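Local coordinates for protein halotolerant alpha-type carbonic anhydrase (dCA II) (Dunaliella salina, PDB 1Y7W) that probably catalyses the reversible hydration of carbon dioxide to bicarbonate as a zinc enzyme that tolerates high salt, at residues P219-L231 with Q279-Y291. Sequence-based numbering, arbitrary orientation.
Sequences PSSLKYAGYDGSL and QDLGDREVYKYNY
At one margin of the central beta sheet of this alpha-type carbonic anhydrase, the C-terminal strand 287-289 pairs antiparallel with strand 224-229, whose other side is bonded to strand 240-251. Two hydrogen-bonded pairs, Y224-Y289 and G226-Y287, flank the non-hydrogen-bonded pair A225-K288; in the first, Y289 N lies 2.8 Å from Y224 O. A225 and K288 share no backbone bond, and A225 CB meets V286 CG1. The Y289 ring lies with its edge beside G226 N, Y289 CE1 being 3.7 Å from that nitrogen.

The tyrosines of the first pair overlap only slightly. Their planes are 13° apart but slid, so that Y289 CB sits over the Y224 face, 3.5 Å from the Y224 ring centroid, and Y224 OH in turn lies over the Y289 face, toward its rim. Both hydroxyls are anchored outside the pair, that of Y224 by V73 N and that of Y289 by R67.

Each end of the ladder is tied by a side chain. N290 ND2 donates to L222 O at 2.8 Å, coming from above the carbonyl plane, while K223 CD rests over the centre of the Y291 ring. At the opposite end R284, its chain bent at chi3 (-73°), sends NH1 2.9 Å to D228 O in both the carbonyl and guanidinium planes. A water bridges D228 N and E285 O. Thus the R284 guanidinium binds both its own loop, at D280 O and L281 O, and strand 224-229, and where the strands diverge, side chain and water take over from direct backbone pairing.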
# COMPACT_ATOMS: atom_id res chain seq x y z
N PRO A 219 2.05 -12.31 -2.49
CA PRO A 219 1.32 -13.48 -2.02
C PRO A 219 1.55 -14.72 -2.86
O PRO A 219 2.24 -14.68 -3.87
CB PRO A 219 -0.14 -13.03 -2.03
CG PRO A 219 -0.18 -11.98 -3.10
CD PRO A 219 1.16 -11.27 -3.05
N SER A 220 0.94 -15.83 -2.43
CA SER A 220 1.13 -17.10 -3.11
C SER A 220 0.58 -17.21 -4.53
O SER A 220 1.03 -18.08 -5.29
CB SER A 220 0.58 -18.24 -2.24
OG SER A 220 -0.77 -17.97 -1.83
N SER A 221 -0.34 -16.33 -4.93
CA SER A 221 -0.87 -16.36 -6.28
C SER A 221 -0.71 -14.97 -6.86
O SER A 221 -0.68 -13.98 -6.12
CB SER A 221 -2.34 -16.80 -6.26
OG SER A 221 -3.05 -16.23 -7.34
N LEU A 222 -0.54 -14.89 -8.16
CA LEU A 222 -0.35 -13.59 -8.78
C LEU A 222 -1.68 -13.02 -9.22
O LEU A 222 -1.71 -11.99 -9.87
CB LEU A 222 0.55 -13.70 -10.00
CG LEU A 222 1.97 -14.13 -9.64
CD1 LEU A 222 2.80 -14.11 -10.91
CD2 LEU A 222 2.56 -13.19 -8.60
N LYS A 223 -2.78 -13.68 -8.87
CA LYS A 223 -4.09 -13.14 -9.27
C LYS A 223 -4.34 -11.74 -8.70
O LYS A 223 -4.22 -11.55 -7.51
CB LYS A 223 -5.23 -14.04 -8.77
CG LYS A 223 -5.36 -15.31 -9.61
CD LYS A 223 -6.51 -16.24 -9.12
CE LYS A 223 -6.15 -16.97 -7.82
NZ LYS A 223 -7.02 -18.24 -7.52
N TYR A 224 -4.69 -10.78 -9.53
CA TYR A 224 -5.01 -9.47 -8.98
C TYR A 224 -6.05 -8.69 -9.80
O TYR A 224 -6.29 -8.96 -10.98
CB TYR A 224 -3.72 -8.61 -8.85
CG TYR A 224 -3.16 -8.00 -10.13
CD1 TYR A 224 -2.15 -8.65 -10.85
CD2 TYR A 224 -3.59 -6.76 -10.58
CE1 TYR A 224 -1.58 -8.07 -12.02
CE2 TYR A 224 -3.02 -6.16 -11.77
CZ TYR A 224 -2.02 -6.83 -12.47
OH TYR A 224 -1.49 -6.32 -13.65
N ALA A 225 -6.61 -7.68 -9.16
CA ALA A 225 -7.61 -6.83 -9.79
C ALA A 225 -6.91 -5.48 -10.04
O ALA A 225 -6.34 -4.92 -9.12
CB ALA A 225 -8.77 -6.62 -8.83
N GLY A 226 -6.98 -4.96 -11.25
CA GLY A 226 -6.36 -3.68 -11.53
C GLY A 226 -7.39 -2.63 -11.96
O GLY A 226 -8.35 -2.95 -12.64
N TYR A 227 -7.17 -1.37 -11.60
CA TYR A 227 -8.12 -0.34 -12.02
C TYR A 227 -7.42 1.00 -11.86
O TYR A 227 -6.30 1.08 -11.25
CB TYR A 227 -9.40 -0.39 -11.15
CG TYR A 227 -9.22 0.09 -9.72
CD1 TYR A 227 -8.71 -0.75 -8.72
CD2 TYR A 227 -9.57 1.40 -9.37
CE1 TYR A 227 -8.55 -0.31 -7.39
CE2 TYR A 227 -9.41 1.87 -8.05
CZ TYR A 227 -8.90 1.01 -7.06
OH TYR A 227 -8.76 1.49 -5.78
N ASP A 228 -8.03 2.06 -12.41
CA ASP A 228 -7.46 3.41 -12.33
C ASP A 228 -7.97 4.13 -11.06
O ASP A 228 -9.18 4.30 -10.88
CB ASP A 228 -7.85 4.23 -13.55
CG ASP A 228 -7.19 3.73 -14.86
OD1 ASP A 228 -7.83 3.92 -15.92
OD2 ASP A 228 -6.07 3.17 -14.84
N GLY A 229 -7.06 4.56 -10.19
CA GLY A 229 -7.55 5.16 -8.97
C GLY A 229 -6.75 6.32 -8.46
O GLY A 229 -6.09 7.01 -9.21
N SER A 230 -6.71 6.45 -7.14
CA SER A 230 -6.09 7.58 -6.49
C SER A 230 -5.29 7.25 -5.25
O SER A 230 -5.30 6.11 -4.80
CB SER A 230 -7.22 8.52 -6.05
OG SER A 230 -7.84 8.10 -4.82
N LEU A 231 -4.59 8.25 -4.71
CA LEU A 231 -3.94 8.09 -3.40
C LEU A 231 -5.16 7.91 -2.45
O LEU A 231 -6.23 8.51 -2.68
CB LEU A 231 -3.20 9.36 -2.94
CG LEU A 231 -2.04 9.72 -3.88
CD1 LEU A 231 -1.41 11.05 -3.49
CD2 LEU A 231 -1.05 8.62 -3.77
N GLN A 279 -14.98 4.00 -2.06
CA GLN A 279 -15.46 5.07 -2.93
C GLN A 279 -16.29 4.56 -4.07
O GLN A 279 -16.19 3.40 -4.44
CB GLN A 279 -14.23 5.82 -3.50
CG GLN A 279 -13.29 6.39 -2.41
CD GLN A 279 -13.88 7.59 -1.70
OE1 GLN A 279 -14.35 8.55 -2.33
NE2 GLN A 279 -13.90 7.52 -0.37
N ASP A 280 -17.09 5.45 -4.64
CA ASP A 280 -17.93 5.12 -5.76
C ASP A 280 -17.11 4.74 -7.00
O ASP A 280 -16.26 5.49 -7.38
CB ASP A 280 -18.80 6.30 -6.10
CG ASP A 280 -19.76 5.98 -7.24
OD1 ASP A 280 -20.65 5.12 -7.12
OD2 ASP A 280 -19.58 6.58 -8.29
N LEU A 281 -17.39 3.57 -7.59
CA LEU A 281 -16.67 3.11 -8.79
C LEU A 281 -16.95 4.04 -9.97
O LEU A 281 -16.12 4.25 -10.86
CB LEU A 281 -17.13 1.69 -9.14
CG LEU A 281 -16.34 0.99 -10.25
CD1 LEU A 281 -14.86 0.93 -9.81
CD2 LEU A 281 -16.88 -0.40 -10.51
N GLY A 282 -18.15 4.61 -9.98
CA GLY A 282 -18.47 5.56 -11.04
C GLY A 282 -18.56 4.88 -12.38
O GLY A 282 -19.21 3.85 -12.53
N ASP A 283 -17.88 5.42 -13.39
CA ASP A 283 -17.98 4.75 -14.69
C ASP A 283 -16.78 3.82 -15.00
O ASP A 283 -16.66 3.27 -16.12
CB ASP A 283 -18.21 5.76 -15.80
CG ASP A 283 -17.10 6.71 -15.92
OD1 ASP A 283 -17.11 7.56 -16.86
OD2 ASP A 283 -16.21 6.61 -15.07
N ARG A 284 -15.93 3.60 -13.99
CA ARG A 284 -14.79 2.68 -14.12
C ARG A 284 -15.18 1.24 -14.10
O ARG A 284 -16.25 0.88 -13.54
CB ARG A 284 -13.85 2.88 -12.93
CG ARG A 284 -13.21 4.24 -12.88
CD ARG A 284 -12.33 4.44 -11.64
NE ARG A 284 -13.17 4.60 -10.42
CZ ARG A 284 -12.68 4.73 -9.19
NH1 ARG A 284 -11.37 4.70 -8.98
NH2 ARG A 284 -13.51 4.93 -8.16
N GLU A 285 -14.35 0.39 -14.71
CA GLU A 285 -14.52 -1.07 -14.60
C GLU A 285 -13.26 -1.51 -13.88
O GLU A 285 -12.32 -0.71 -13.75
CB GLU A 285 -14.58 -1.79 -15.96
CG GLU A 285 -15.77 -1.43 -16.83
CD GLU A 285 -17.09 -1.97 -16.31
OE1 GLU A 285 -17.07 -2.78 -15.34
OE2 GLU A 285 -18.16 -1.57 -16.86
N VAL A 286 -13.24 -2.74 -13.37
CA VAL A 286 -12.07 -3.26 -12.65
C VAL A 286 -11.73 -4.48 -13.49
O VAL A 286 -12.63 -5.17 -13.94
CB VAL A 286 -12.43 -3.62 -11.20
CG1 VAL A 286 -11.15 -4.09 -10.41
CG2 VAL A 286 -13.00 -2.35 -10.49
N TYR A 287 -10.45 -4.77 -13.67
CA TYR A 287 -10.02 -5.86 -14.56
C TYR A 287 -9.29 -6.96 -13.80
O TYR A 287 -8.68 -6.70 -12.79
CB TYR A 287 -9.14 -5.24 -15.67
CG TYR A 287 -9.83 -4.06 -16.32
CD1 TYR A 287 -9.76 -2.78 -15.77
CD2 TYR A 287 -10.63 -4.25 -17.46
CE1 TYR A 287 -10.45 -1.71 -16.32
CE2 TYR A 287 -11.34 -3.19 -18.01
CZ TYR A 287 -11.24 -1.94 -17.45
OH TYR A 287 -11.86 -0.90 -18.07
N LYS A 288 -9.42 -8.19 -14.27
CA LYS A 288 -8.76 -9.33 -13.65
C LYS A 288 -7.50 -9.74 -14.40
O LYS A 288 -7.52 -9.95 -15.61
CB LYS A 288 -9.70 -10.52 -13.56
CG LYS A 288 -10.37 -10.93 -14.85
CD LYS A 288 -11.23 -12.10 -14.53
CE LYS A 288 -12.10 -12.53 -15.69
NZ LYS A 288 -12.93 -13.70 -15.13
N TYR A 289 -6.42 -9.90 -13.65
CA TYR A 289 -5.13 -10.26 -14.21
C TYR A 289 -4.62 -11.57 -13.60
O TYR A 289 -4.74 -11.82 -12.40
CB TYR A 289 -4.13 -9.12 -13.94
CG TYR A 289 -4.47 -7.81 -14.63
CD1 TYR A 289 -5.29 -6.87 -14.02
CD2 TYR A 289 -4.04 -7.56 -15.93
CE1 TYR A 289 -5.68 -5.72 -14.68
CE2 TYR A 289 -4.40 -6.38 -16.62
CZ TYR A 289 -5.23 -5.47 -15.98
OH TYR A 289 -5.57 -4.30 -16.59
N ASN A 290 -4.02 -12.38 -14.45
CA ASN A 290 -3.47 -13.68 -14.08
C ASN A 290 -4.53 -14.65 -13.58
O ASN A 290 -4.22 -15.55 -12.82
CB ASN A 290 -2.36 -13.55 -13.01
CG ASN A 290 -1.27 -12.57 -13.42
OD1 ASN A 290 -0.76 -12.62 -14.53
ND2 ASN A 290 -0.93 -11.65 -12.53
N TYR A 291 -5.78 -14.48 -14.00
CA TYR A 291 -6.83 -15.42 -13.59
C TYR A 291 -6.95 -16.55 -14.64
O TYR A 291 -6.26 -16.48 -15.70
CB TYR A 291 -8.19 -14.73 -13.47
CG TYR A 291 -8.49 -14.04 -12.15
CD1 TYR A 291 -9.64 -14.37 -11.42
CD2 TYR A 291 -7.64 -13.05 -11.63
CE1 TYR A 291 -9.93 -13.76 -10.19
CE2 TYR A 291 -7.93 -12.43 -10.42
CZ TYR A 291 -9.07 -12.78 -9.70
OH TYR A 291 -9.37 -12.21 -8.49
OXT TYR A 291 -7.75 -17.50 -14.39
O HOH W 1 -10.47 1.64 -13.72